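Local atomic coordinates of catalase (PDB entry 4QON), a protein that catalyses the breakdown of hydrogen peroxide to water and molecular oxygen, using a haem group buried within each subunit of a tetramer. Residues N130-F135 against T175-W180; S96-P101 against R109-F114; S72-T77 against V205-E210. One frame throughout, in Å; residues are numbered along the deposited sequence.

Contact 1 (N130-F135 against T175-W180). With CAQ (catechol), chain G; HEM (protoporphyrin IX containing Fe), chain E.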
loop_
_atom_site.group_PDB
_atom_site.type_symbol
_atom_site.label_atom_id
_atom_site.label_comp_id
_atom_site.label_asym_id
_atom_site.label_seq_id
_atom_site.Cartn_x
_atom_site.Cartn_y
_atom_site.Cartn_z
ATOM N N ASN A 130 -20.095 17.598 14.229
ATOM C CA ASN A 130 -19.171 18.523 14.821
ATOM C C ASN A 130 -19.828 19.200 16.022
ATOM O O ASN A 130 -21.018 19.114 16.174
ATOM C CB ASN A 130 -18.769 19.628 13.849
ATOM C CG ASN A 130 -17.629 19.240 12.906
ATOM O OD1 ASN A 130 -16.864 18.293 13.154
ATOM N ND2 ASN A 130 -17.505 19.997 11.825
ATOM N N ASN A 131 -19.078 19.966 16.789
ATOM C CA ASN A 131 -19.720 20.813 17.863
ATOM C C ASN A 131 -20.600 21.883 17.302
ATOM O O ASN A 131 -21.809 21.987 17.702
ATOM C CB ASN A 131 -18.666 21.356 18.859
ATOM C CG ASN A 131 -17.701 22.338 18.224
ATOM O OD1 ASN A 131 -17.424 22.257 17.013
ATOM N ND2 ASN A 131 -17.249 23.307 19.001
ATOM N N LEU A 132 -20.096 22.667 16.343
ATOM C CA LEU A 132 -20.920 23.736 15.710
ATOM C C LEU A 132 -21.935 23.159 14.698
ATOM O O LEU A 132 -21.693 22.123 14.060
ATOM C CB LEU A 132 -20.034 24.773 14.992
ATOM C CG LEU A 132 -18.772 25.260 15.724
ATOM C CD1 LEU A 132 -17.939 26.183 14.853
ATOM C CD2 LEU A 132 -19.128 25.953 17.013
ATOM N N PRO A 133 -23.091 23.817 14.539
ATOM C CA PRO A 133 -24.251 23.174 13.902
ATOM C C PRO A 133 -24.413 23.458 12.427
ATOM O O PRO A 133 -25.378 22.967 11.828
ATOM C CB PRO A 133 -25.451 23.783 14.705
ATOM C CG PRO A 133 -24.958 25.132 15.025
ATOM C CD PRO A 133 -23.509 24.960 15.377
ATOM N N ILE A 134 -23.514 24.248 11.848
ATOM C CA ILE A 134 -23.543 24.575 10.415
ATOM C C ILE A 134 -22.171 24.385 9.804
ATOM O O ILE A 134 -21.240 24.006 10.491
ATOM C CB ILE A 134 -24.007 25.996 10.166
ATOM C CG1 ILE A 134 -23.168 26.991 10.987
ATOM C CG2 ILE A 134 -25.475 26.166 10.509
ATOM C CD1 ILE A 134 -23.329 28.365 10.437
ATOM N N PHE A 135 -22.049 24.625 8.509
ATOM C CA PHE A 135 -20.762 24.512 7.837
ATOM C C PHE A 135 -20.451 25.746 6.966
ATOM O O PHE A 135 -21.315 26.579 6.725
ATOM C CB PHE A 135 -20.701 23.224 6.982
ATOM C CG PHE A 135 -19.328 22.574 6.946
ATOM C CD1 PHE A 135 -18.742 22.148 8.094
ATOM C CD2 PHE A 135 -18.632 22.399 5.742
ATOM C CE1 PHE A 135 -17.472 21.577 8.081
ATOM C CE2 PHE A 135 -17.376 21.826 5.718
ATOM C CZ PHE A 135 -16.801 21.402 6.890
ATOM N N THR A 175 -20.325 32.869 5.668
ATOM C CA THR A 175 -20.428 33.997 6.607
ATOM C C THR A 175 -21.101 33.589 7.940
ATOM O O THR A 175 -20.669 34.000 9.013
ATOM C CB THR A 175 -21.185 35.164 5.916
ATOM O OG1 THR A 175 -20.526 35.512 4.686
ATOM C CG2 THR A 175 -21.262 36.386 6.838
ATOM N N HIS A 176 -22.171 32.777 7.889
ATOM C CA HIS A 176 -22.775 32.282 9.128
ATOM C C HIS A 176 -21.784 31.485 9.966
ATOM O O HIS A 176 -21.629 31.683 11.157
ATOM C CB HIS A 176 -24.018 31.443 8.798
ATOM C CG HIS A 176 -24.910 31.153 9.961
ATOM N ND1 HIS A 176 -25.945 30.235 9.885
ATOM C CD2 HIS A 176 -24.956 31.663 11.213
ATOM C CE1 HIS A 176 -26.532 30.145 11.065
ATOM N NE2 HIS A 176 -25.988 31.045 11.865
ATOM N N MET A 177 -21.124 30.524 9.342
ATOM C CA MET A 177 -20.178 29.671 10.074
ATOM C C MET A 177 -19.043 30.449 10.728
ATOM O O MET A 177 -18.712 30.215 11.893
ATOM C CB MET A 177 -19.600 28.598 9.150
ATOM C CG MET A 177 -18.632 27.612 9.806
ATOM S SD MET A 177 -19.382 26.562 11.074
ATOM C CE MET A 177 -18.155 25.261 11.166
ATOM N N LEU A 178 -18.485 31.411 10.005
ATOM C CA LEU A 178 -17.410 32.246 10.573
ATOM C C LEU A 178 -17.891 33.058 11.802
ATOM O O LEU A 178 -17.140 33.303 12.734
ATOM C CB LEU A 178 -16.794 33.145 9.497
ATOM C CG LEU A 178 -16.098 32.362 8.366
ATOM C CD1 LEU A 178 -15.880 33.206 7.145
ATOM C CD2 LEU A 178 -14.729 31.870 8.816
ATOM N N THR A 179 -19.155 33.469 11.763
ATOM C CA THR A 179 -19.778 34.155 12.874
ATOM C C THR A 179 -19.887 33.293 14.150
ATOM O O THR A 179 -19.929 33.847 15.254
ATOM C CB THR A 179 -21.144 34.737 12.420
ATOM O OG1 THR A 179 -20.940 35.540 11.250
ATOM C CG2 THR A 179 -21.762 35.607 13.488
ATOM N N TRP A 180 -20.005 31.960 14.007
ATOM C CA TRP A 180 -19.909 31.072 15.172
ATOM C C TRP A 180 -18.487 30.775 15.553
ATOM O O TRP A 180 -18.158 30.761 16.742
ATOM C CB TRP A 180 -20.588 29.737 14.918
ATOM C CG TRP A 180 -22.035 29.718 14.850
ATOM C CD1 TRP A 180 -22.795 30.218 13.856
ATOM C CD2 TRP A 180 -22.920 29.022 15.730
ATOM N NE1 TRP A 180 -24.104 29.934 14.084
ATOM C CE2 TRP A 180 -24.212 29.228 15.253
ATOM C CE3 TRP A 180 -22.755 28.339 16.937
ATOM C CZ2 TRP A 180 -25.347 28.745 15.920
ATOM C CZ3 TRP A 180 -23.882 27.872 17.604
ATOM C CH2 TRP A 180 -25.151 28.063 17.085
HETATM C C1 CAQ G . -12.915 21.615 7.570
HETATM C C2 CAQ G . -13.050 20.270 7.325
HETATM C C3 CAQ G . -13.812 19.489 8.165
HETATM O O3 CAQ G . -14.010 18.156 7.967
HETATM C C4 CAQ G . -14.475 20.135 9.326
HETATM O O4 CAQ G . -15.234 19.346 10.084
HETATM C C5 CAQ G . -14.356 21.498 9.547
HETATM C C6 CAQ G . -13.556 22.214 8.665
HETATM C CHA HEM E . -13.328 13.135 8.977
HETATM C CHB HEM E . -14.405 14.373 4.465
HETATM C CHC HEM E . -17.709 17.582 6.119
HETATM C CHD HEM E . -17.038 15.833 10.601
HETATM C C1A HEM E . -13.337 13.210 7.612
HETATM C C2A HEM E . -12.449 12.464 6.748
HETATM C C3A HEM E . -12.763 12.824 5.479
HETATM C C4A HEM E . -13.836 13.769 5.556
HETATM C CMA HEM E . -12.142 12.274 4.205
HETATM C CAA HEM E . -11.397 11.452 7.184
HETATM C CBA HEM E . -12.120 10.144 7.588
HETATM C CGA HEM E . -11.191 8.969 7.894
HETATM O O1A HEM E . -11.609 7.960 8.569
HETATM O O2A HEM E . -10.025 8.984 7.448
HETATM C C1B HEM E . -15.387 15.362 4.584
HETATM C C2B HEM E . -15.943 16.024 3.430
HETATM C C3B HEM E . -16.837 16.917 3.871
HETATM C C4B HEM E . -16.878 16.788 5.342
HETATM C CMB HEM E . -15.624 15.828 1.973
HETATM C CAB HEM E . -17.670 17.821 3.046
HETATM C CBB HEM E . -17.610 17.718 1.725
HETATM C C1C HEM E . -17.849 17.359 7.475
HETATM C C2C HEM E . -18.915 17.795 8.262
HETATM C C3C HEM E . -18.702 17.300 9.531
HETATM C C4C HEM E . -17.542 16.525 9.539
HETATM C CMC HEM E . -20.090 18.650 7.863
HETATM C CAC HEM E . -19.634 17.387 10.633
HETATM C CBC HEM E . -20.899 17.480 10.249
HETATM C C1D HEM E . -15.941 14.993 10.495
HETATM C C2D HEM E . -15.410 14.300 11.659
HETATM C C3D HEM E . -14.363 13.567 11.214
HETATM C C4D HEM E . -14.276 13.781 9.762
HETATM C CMD HEM E . -15.932 14.453 13.072
HETATM C CAD HEM E . -13.484 12.673 12.046
HETATM C CBD HEM E . -14.145 11.298 12.248
HETATM C CGD HEM E . -13.217 10.492 13.140
HETATM O O1D HEM E . -13.202 10.734 14.371
HETATM O O2D HEM E . -12.459 9.630 12.645
HETATM N NA HEM E . -14.190 14.007 6.871
HETATM N NB HEM E . -16.002 15.849 5.692
HETATM N NC HEM E . -17.080 16.542 8.251
HETATM N ND HEM E . -15.267 14.613 9.389
HETATM FE FE HEM E . -15.609 15.230 7.659
HETATM O O HOH W 1 -21.814 29.357 6.882
#
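Met177 reaches from its helix across the backbone of Ile134 and Phe135, passing from Phe135 to Ile134 and then to Leu132. CB rests 3.6 Å from Phe135 O, and CG comes next to the carbonyl carbon of the same residue. The chain then bends (chi2 65°), which lays SD beside Ile134 O at 3.2 Å and carries the methyl CE on to Leu132 CD1, 3.8 Å away. A long, unbranched and flexible thioether suits this path, since it can follow the turns of an irregular loop. At the base of Met177 a water donates to Phe135 O (2.8 Å) and accepts from Met177 N (2.8 Å), joining helix and loop backbones.

Two CH-pi contacts lie beside the methionine. Ile134 CD1 lies over one face of the His176 imidazole, 3.4 Å from the ring centroid and 24° off its normal, a tight approach; His176 ND1 is hydrogen-bonded to Thr282 O. Pro133 lays CD over the six-membered ring of Trp180, 3.8 Å from the centroid and 15° off the normal, so that CD and CG of the puckered pyrrolidine meet one face of the indole. Phe135 directs its ring the other way, with the haem methyl CMC over one face and the catechol of the haem pocket 3.4 Å from CE1 at its C5.

The loop that follows strand 123-130 is thus backed by helix 175-181, whose other sides pack on helices 423-431 and 453-466; Lys428 of the former makes a cation-pi contact with Trp180. Helix 143-150 touches the Phe135 ring.

Contact 2 (S96-P101 against R109-F114). With CAQ (catechol), chain H; CAQ (catechol), chain G; HEM (protoporphyrin IX containing Fe), chain E.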
loop_
_atom_site.group_PDB
_atom_site.type_symbol
_atom_site.label_atom_id
_atom_site.label_comp_id
_atom_site.label_asym_id
_atom_site.label_seq_id
_atom_site.Cartn_x
_atom_site.Cartn_y
_atom_site.Cartn_z
ATOM N N SER A 96 -12.357 15.372 18.101
ATOM C CA SER A 96 -11.156 15.821 17.381
ATOM C C SER A 96 -11.095 17.325 17.130
ATOM O O SER A 96 -12.146 18.014 17.180
ATOM C CB SER A 96 -11.134 15.056 16.069
ATOM O OG SER A 96 -12.335 15.219 15.315
ATOM N N THR A 97 -9.893 17.826 16.776
ATOM C CA THR A 97 -9.771 19.080 16.064
ATOM C C THR A 97 -9.928 18.846 14.574
ATOM O O THR A 97 -10.331 17.730 14.169
ATOM C CB THR A 97 -8.470 19.816 16.461
ATOM O OG1 THR A 97 -7.335 19.093 16.057
ATOM C CG2 THR A 97 -8.380 20.001 18.019
ATOM N N VAL A 98 -9.564 19.801 13.737
ATOM C CA VAL A 98 -9.750 19.602 12.292
ATOM C C VAL A 98 -8.504 19.698 11.407
ATOM O O VAL A 98 -8.235 18.781 10.620
ATOM C CB VAL A 98 -10.789 20.573 11.760
ATOM C CG1 VAL A 98 -10.957 20.351 10.265
ATOM C CG2 VAL A 98 -12.102 20.358 12.475
ATOM N N ILE A 99 -7.807 20.830 11.429
ATOM C CA ILE A 99 -6.918 21.195 10.379
ATOM C C ILE A 99 -5.465 20.715 10.577
ATOM O O ILE A 99 -4.872 20.184 9.644
ATOM C CB ILE A 99 -6.912 22.685 10.153
ATOM C CG1 ILE A 99 -8.259 23.105 9.525
ATOM C CG2 ILE A 99 -5.748 23.108 9.290
ATOM C CD1 ILE A 99 -8.550 22.564 8.115
ATOM N N HIS A 100 -4.925 20.847 11.779
ATOM C CA HIS A 100 -3.504 20.463 11.969
ATOM C C HIS A 100 -3.298 18.978 12.175
ATOM O O HIS A 100 -4.276 18.218 12.419
ATOM C CB HIS A 100 -2.877 21.311 13.027
ATOM C CG HIS A 100 -2.792 22.742 12.618
ATOM N ND1 HIS A 100 -1.698 23.276 11.960
ATOM C CD2 HIS A 100 -3.711 23.729 12.690
ATOM C CE1 HIS A 100 -1.909 24.554 11.728
ATOM N NE2 HIS A 100 -3.134 24.847 12.139
ATOM N N PRO A 101 -2.015 18.511 12.066
ATOM C CA PRO A 101 -1.796 17.068 12.092
ATOM C C PRO A 101 -1.930 16.423 13.444
ATOM O O PRO A 101 -2.234 17.104 14.444
ATOM C CB PRO A 101 -0.352 16.909 11.496
ATOM C CG PRO A 101 -0.109 18.169 10.703
ATOM C CD PRO A 101 -0.826 19.223 11.545
ATOM N N ARG A 109 -7.849 27.304 17.418
ATOM C CA ARG A 109 -9.227 27.574 16.923
ATOM C C ARG A 109 -9.585 26.615 15.783
ATOM O O ARG A 109 -8.758 26.317 14.928
ATOM C CB ARG A 109 -9.373 29.041 16.442
ATOM C CG ARG A 109 -10.759 29.424 15.920
ATOM C CD ARG A 109 -10.924 30.919 15.625
ATOM N NE ARG A 109 -10.416 31.730 16.734
ATOM C CZ ARG A 109 -11.061 31.968 17.871
ATOM N NH1 ARG A 109 -12.298 31.533 18.065
ATOM N NH2 ARG A 109 -10.465 32.654 18.837
ATOM N N ASP A 110 -10.796 26.059 15.838
ATOM C CA ASP A 110 -11.203 24.966 14.913
ATOM C C ASP A 110 -12.614 24.524 15.365
ATOM O O ASP A 110 -12.879 24.426 16.557
ATOM C CB ASP A 110 -10.205 23.773 15.000
ATOM C CG ASP A 110 -9.390 23.518 13.685
ATOM O OD1 ASP A 110 -9.615 24.200 12.634
ATOM O OD2 ASP A 110 -8.523 22.583 13.695
ATOM N N PRO A 111 -13.474 24.121 14.410
ATOM C CA PRO A 111 -14.555 23.216 14.819
ATOM C C PRO A 111 -13.977 22.006 15.549
ATOM O O PRO A 111 -12.782 21.718 15.388
ATOM C CB PRO A 111 -15.199 22.813 13.473
ATOM C CG PRO A 111 -14.732 23.866 12.538
ATOM C CD PRO A 111 -13.357 24.179 12.943
ATOM N N ARG A 112 -14.818 21.296 16.296
ATOM C CA ARG A 112 -14.435 20.048 16.902
ATOM C C ARG A 112 -15.347 18.942 16.333
ATOM O O ARG A 112 -16.554 19.110 16.244
ATOM C CB ARG A 112 -14.574 20.113 18.437
ATOM C CG ARG A 112 -13.283 20.410 19.186
ATOM C CD ARG A 112 -12.604 21.691 18.754
ATOM N NE ARG A 112 -11.390 21.924 19.539
ATOM C CZ ARG A 112 -10.589 22.985 19.410
ATOM N NH1 ARG A 112 -10.841 23.905 18.487
ATOM N NH2 ARG A 112 -9.515 23.093 20.195
ATOM N N GLY A 113 -14.729 17.829 15.961
ATOM C CA GLY A 113 -15.482 16.649 15.613
ATOM C C GLY A 113 -16.067 15.915 16.759
ATOM O O GLY A 113 -15.524 15.938 17.873
ATOM N N PHE A 114 -17.210 15.285 16.492
ATOM C CA PHE A 114 -18.084 14.692 17.477
ATOM C C PHE A 114 -18.726 13.510 16.729
ATOM O O PHE A 114 -19.834 13.614 16.235
ATOM C CB PHE A 114 -19.145 15.730 17.926
ATOM C CG PHE A 114 -19.843 15.396 19.226
ATOM C CD1 PHE A 114 -20.392 14.131 19.464
ATOM C CD2 PHE A 114 -19.974 16.362 20.230
ATOM C CE1 PHE A 114 -21.027 13.842 20.666
ATOM C CE2 PHE A 114 -20.598 16.070 21.421
ATOM C CZ PHE A 114 -21.124 14.818 21.649
HETATM C C1 CAQ H . -10.288 29.865 10.582
HETATM C C2 CAQ H . -9.576 29.033 11.426
HETATM C C3 CAQ H . -9.900 27.682 11.473
HETATM O O3 CAQ H . -9.241 26.801 12.238
HETATM C C4 CAQ H . -10.983 27.135 10.651
HETATM O O4 CAQ H . -11.238 25.789 10.764
HETATM C C5 CAQ H . -11.686 28.007 9.817
HETATM C C6 CAQ H . -11.335 29.365 9.787
HETATM C C1 CAQ G . -12.915 21.615 7.570
HETATM C C2 CAQ G . -13.050 20.270 7.325
HETATM C C3 CAQ G . -13.812 19.489 8.165
HETATM O O3 CAQ G . -14.010 18.156 7.967
HETATM C C4 CAQ G . -14.475 20.135 9.326
HETATM O O4 CAQ G . -15.234 19.346 10.084
HETATM C C5 CAQ G . -14.356 21.498 9.547
HETATM C C6 CAQ G . -13.556 22.214 8.665
HETATM C CHA HEM E . -13.328 13.135 8.977
HETATM C CHB HEM E . -14.405 14.373 4.465
HETATM C CHC HEM E . -17.709 17.582 6.119
HETATM C CHD HEM E . -17.038 15.833 10.601
HETATM C C1A HEM E . -13.337 13.210 7.612
HETATM C C2A HEM E . -12.449 12.464 6.748
HETATM C C3A HEM E . -12.763 12.824 5.479
HETATM C C4A HEM E . -13.836 13.769 5.556
HETATM C CMA HEM E . -12.142 12.274 4.205
HETATM C CAA HEM E . -11.397 11.452 7.184
HETATM C CBA HEM E . -12.120 10.144 7.588
HETATM C CGA HEM E . -11.191 8.969 7.894
HETATM O O1A HEM E . -11.609 7.960 8.569
HETATM O O2A HEM E . -10.025 8.984 7.448
HETATM C C1B HEM E . -15.387 15.362 4.584
HETATM C C2B HEM E . -15.943 16.024 3.430
HETATM C C3B HEM E . -16.837 16.917 3.871
HETATM C C4B HEM E . -16.878 16.788 5.342
HETATM C CMB HEM E . -15.624 15.828 1.973
HETATM C CAB HEM E . -17.670 17.821 3.046
HETATM C CBB HEM E . -17.610 17.718 1.725
HETATM C C1C HEM E . -17.849 17.359 7.475
HETATM C C2C HEM E . -18.915 17.795 8.262
HETATM C C3C HEM E . -18.702 17.300 9.531
HETATM C C4C HEM E . -17.542 16.525 9.539
HETATM C CMC HEM E . -20.090 18.650 7.863
HETATM C CAC HEM E . -19.634 17.387 10.633
HETATM C CBC HEM E . -20.899 17.480 10.249
HETATM C C1D HEM E . -15.941 14.993 10.495
HETATM C C2D HEM E . -15.410 14.300 11.659
HETATM C C3D HEM E . -14.363 13.567 11.214
HETATM C C4D HEM E . -14.276 13.781 9.762
HETATM C CMD HEM E . -15.932 14.453 13.072
HETATM C CAD HEM E . -13.484 12.673 12.046
HETATM C CBD HEM E . -14.145 11.298 12.248
HETATM C CGD HEM E . -13.217 10.492 13.140
HETATM O O1D HEM E . -13.202 10.734 14.371
HETATM O O2D HEM E . -12.459 9.630 12.645
HETATM N NA HEM E . -14.190 14.007 6.871
HETATM N NB HEM E . -16.002 15.849 5.692
HETATM N NC HEM E . -17.080 16.542 8.251
HETATM N ND HEM E . -15.267 14.613 9.389
HETATM FE FE HEM E . -15.609 15.230 7.659
HETATM O O HOH W 2 -5.932 22.029 14.233
#
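Ser96 and Gly113 form an antiparallel hydrogen-bonded pair, with Ser96 N to Gly113 O at 3.2 Å and Gly113 N to Ser96 O at 2.9 Å; one strand ends at Ser96 and its partner begins at Gly113. Having no side chain, Gly113 lets Ser96 OG and the haem methyl CMD both come close to its CA. Ser96 OG bonds His57 ND1, and His57 NE2 in turn bonds the catechol nearer the iron, so the serine probably helps, from the second shell, to orient the imidazole.

This pair ends the pairing of strands 88-96 and 113-120, neighbours in the antiparallel beta-barrel of the catalase fold, and the intervening loop curls over the distal side of the haem. There Asp110 OD2 accepts from Val98 N (3.0 Å), 59° out of the carboxylate plane, and from Ile99 N (3.0 Å) on the syn side, at a nearly straight 168°. A water donating to OD2 at 2.7 Å adds His100 N. The other oxygen, OD1, accepts from O4 of the second catechol at 2.9 Å, a place consistent with the channel leading to the haem in catalases. Val98 sets CG1 against the inner catechol and CG2 against Pro111 O, a buried carbonyl with no polar partner in the model, and near Pro111 CD. Arg112 NH1 bonds Asp110 O at 2.9 Å in the guanidinium plane, while Thr97 CG2 covers one guanidinium face.

Contact 3 (S72-T77 against V205-E210). With NA (sodium ion), chain K.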
loop_
_atom_site.group_PDB
_atom_site.type_symbol
_atom_site.label_atom_id
_atom_site.label_comp_id
_atom_site.label_asym_id
_atom_site.label_seq_id
_atom_site.Cartn_x
_atom_site.Cartn_y
_atom_site.Cartn_z
ATOM N N SER A 72 -39.207 6.759 23.147
ATOM C CA SER A 72 -39.234 6.051 21.852
ATOM C C SER A 72 -39.645 6.962 20.689
ATOM O O SER A 72 -40.518 7.810 20.833
ATOM C CB SER A 72 -40.111 4.783 21.940
ATOM O OG SER A 72 -41.492 5.115 21.889
ATOM N N MET A 73 -39.041 6.724 19.505
ATOM C CA MET A 73 -39.180 7.634 18.379
ATOM C C MET A 73 -39.971 6.967 17.229
ATOM O O MET A 73 -39.952 7.428 16.077
ATOM C CB MET A 73 -37.766 8.102 17.919
ATOM C CG MET A 73 -37.091 9.161 18.787
ATOM S SD MET A 73 -37.973 10.756 18.790
ATOM C CE MET A 73 -38.462 10.775 20.509
ATOM N N GLU A 74 -40.671 5.865 17.532
ATOM C CA GLU A 74 -41.249 5.063 16.486
ATOM C C GLU A 74 -42.332 5.765 15.684
ATOM O O GLU A 74 -42.603 5.334 14.556
ATOM C CB GLU A 74 -41.747 3.726 17.025
ATOM C CG GLU A 74 -43.074 3.752 17.686
ATOM C CD GLU A 74 -43.943 2.637 17.175
ATOM O OE1 GLU A 74 -45.036 2.935 16.641
ATOM O OE2 GLU A 74 -43.526 1.452 17.309
ATOM N N LYS A 75 -42.957 6.811 16.244
ATOM C CA LYS A 75 -43.923 7.606 15.458
ATOM C C LYS A 75 -43.260 8.254 14.247
ATOM O O LYS A 75 -43.930 8.482 13.236
ATOM C CB LYS A 75 -44.601 8.712 16.278
ATOM C CG LYS A 75 -45.603 8.201 17.306
ATOM C CD LYS A 75 -46.717 9.218 17.519
ATOM C CE LYS A 75 -47.497 9.106 18.845
ATOM N NZ LYS A 75 -47.327 7.850 19.625
ATOM N N HIS A 76 -41.935 8.477 14.335
ATOM C CA HIS A 76 -41.205 9.226 13.317
ATOM C C HIS A 76 -40.134 8.439 12.593
ATOM O O HIS A 76 -39.800 8.785 11.497
ATOM C CB HIS A 76 -40.576 10.488 13.924
ATOM C CG HIS A 76 -41.510 11.271 14.792
ATOM N ND1 HIS A 76 -42.632 11.902 14.296
ATOM C CD2 HIS A 76 -41.477 11.534 16.121
ATOM C CE1 HIS A 76 -43.278 12.471 15.300
ATOM N NE2 HIS A 76 -42.598 12.267 16.411
ATOM N N THR A 77 -39.607 7.383 13.199
ATOM C CA THR A 77 -38.590 6.581 12.558
ATOM C C THR A 77 -38.767 5.120 12.997
ATOM O O THR A 77 -39.015 4.857 14.139
ATOM C CB THR A 77 -37.148 7.114 12.846
ATOM O OG1 THR A 77 -36.154 6.234 12.272
ATOM C CG2 THR A 77 -36.870 7.223 14.355
ATOM N N VAL A 205 -37.792 8.005 8.544
ATOM C CA VAL A 205 -38.838 7.292 7.828
ATOM C C VAL A 205 -39.435 6.227 8.705
ATOM O O VAL A 205 -38.731 5.422 9.302
ATOM C CB VAL A 205 -38.356 6.578 6.525
ATOM C CG1 VAL A 205 -39.547 5.950 5.805
ATOM C CG2 VAL A 205 -37.704 7.586 5.611
ATOM N N ASN A 206 -40.759 6.279 8.818
ATOM C CA ASN A 206 -41.432 5.464 9.830
ATOM C C ASN A 206 -41.981 4.202 9.235
ATOM O O ASN A 206 -41.810 3.962 8.041
ATOM C CB ASN A 206 -42.470 6.292 10.636
ATOM C CG ASN A 206 -43.756 6.583 9.864
ATOM O OD1 ASN A 206 -43.979 6.147 8.754
ATOM N ND2 ASN A 206 -44.608 7.357 10.496
ATOM N N LYS A 207 -42.597 3.343 10.040
ATOM C CA LYS A 207 -43.068 2.059 9.534
ATOM C C LYS A 207 -44.152 2.150 8.449
ATOM O O LYS A 207 -44.355 1.202 7.703
ATOM C CB LYS A 207 -43.608 1.181 10.682
ATOM C CG LYS A 207 -44.910 1.665 11.312
ATOM C CD LYS A 207 -45.262 0.841 12.547
ATOM C CE LYS A 207 -46.683 1.067 13.050
ATOM N NZ LYS A 207 -47.174 -0.048 13.940
ATOM N N TYR A 208 -44.823 3.296 8.361
ATOM C CA TYR A 208 -45.863 3.534 7.389
ATOM C C TYR A 208 -45.285 4.116 6.095
ATOM O O TYR A 208 -46.041 4.450 5.200
ATOM C CB TYR A 208 -46.949 4.474 7.943
ATOM C CG TYR A 208 -47.727 3.907 9.131
ATOM C CD1 TYR A 208 -48.547 2.788 8.962
ATOM C CD2 TYR A 208 -47.619 4.446 10.371
ATOM C CE1 TYR A 208 -49.237 2.257 10.024
ATOM C CE2 TYR A 208 -48.317 3.924 11.471
ATOM C CZ TYR A 208 -49.116 2.821 11.272
ATOM O OH TYR A 208 -49.805 2.273 12.303
ATOM N N GLY A 209 -43.975 4.338 6.047
ATOM C CA GLY A 209 -43.326 5.019 4.915
ATOM C C GLY A 209 -43.380 6.550 4.956
ATOM O O GLY A 209 -43.013 7.205 3.993
ATOM N N GLU A 210 -43.837 7.134 6.053
ATOM C CA GLU A 210 -43.908 8.559 6.125
ATOM C C GLU A 210 -42.545 9.117 6.517
ATOM O O GLU A 210 -41.822 8.514 7.321
ATOM C CB GLU A 210 -44.955 8.973 7.159
ATOM C CG GLU A 210 -46.326 8.406 6.853
ATOM C CD GLU A 210 -47.306 8.445 8.021
ATOM O OE1 GLU A 210 -46.882 8.542 9.221
ATOM O OE2 GLU A 210 -48.527 8.378 7.715
HETATM NA NA NA K . -43.034 6.030 23.336
HETATM O O HOH W 3 -42.292 7.858 23.100
HETATM O O HOH W 4 -42.010 3.236 12.773
HETATM O O HOH W 5 -41.580 10.420 9.640
HETATM O O HOH W 6 -44.367 6.267 21.913
HETATM O O HOH W 7 -43.470 4.252 23.621
HETATM O O HOH W 8 -44.186 6.783 24.983
#
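The flat carboxamide of Asn206 holds two acceptors in its plane: Lys75 O, 3.0 Å from ND2 across the contact at an N-H...O angle of 177°, and Glu210 OE1, 2.9 Å from ND2 on its own side. Two donors come to OD1 from opposite faces of its plane, Glu210 N at 2.9 Å and Tyr208 N at 3.0 Å, the latter closing an Asx turn. Two rings are covered over their centres by sequence neighbours, His76 by Lys75 CB and Tyr208 by Lys207 CG.

The loop after strand 60-69 here meets the turn between strands 202-205 and 211-220, with a CA-H...O contact from Thr77 CA to Val205 O. With chi1 at 75°, the Asn206 amide folds back over its own type I turn while CB packs against His76 C. Asparagine suits the place because one short group supplies two N-H donors and an acceptor. A water links Glu74 O (2.8 Å) with Lys207 N (2.8 Å). At the start of 72-77, Ser72 OG binds sodium at 2.3 Å, alongside waters and Glu85.

Glu74 OE1 and Lys207 NZ stay 4.6 Å apart, beyond a salt bridge. The direct bond across is thus amide to backbone, but the Glu210 carboxylate holds that amide, and its ionisation may matter indirectly.

How the contacts relate
Contacts 1 and 2 are neighbours, their centres 13 Å apart, and together they build part of the distal haem pocket. They meet directly: Asn131 N lies 2.7 Å from Arg112 O, a probable hydrogen bond, while Asn131 OD1 accepts from Arg112 N, and Pro111 packs on Met177. Both touch the haem and the inner catechol; the outer catechol is held by contact 2, with the Met177 side chain of contact 1 about 7 Å from it at the nearest atoms. Contact 3 stands apart near the sodium site, its centre 30 Å from that of contact 1 and 34 Å from that of contact 2, yet the loop it closes along the chain encloses both.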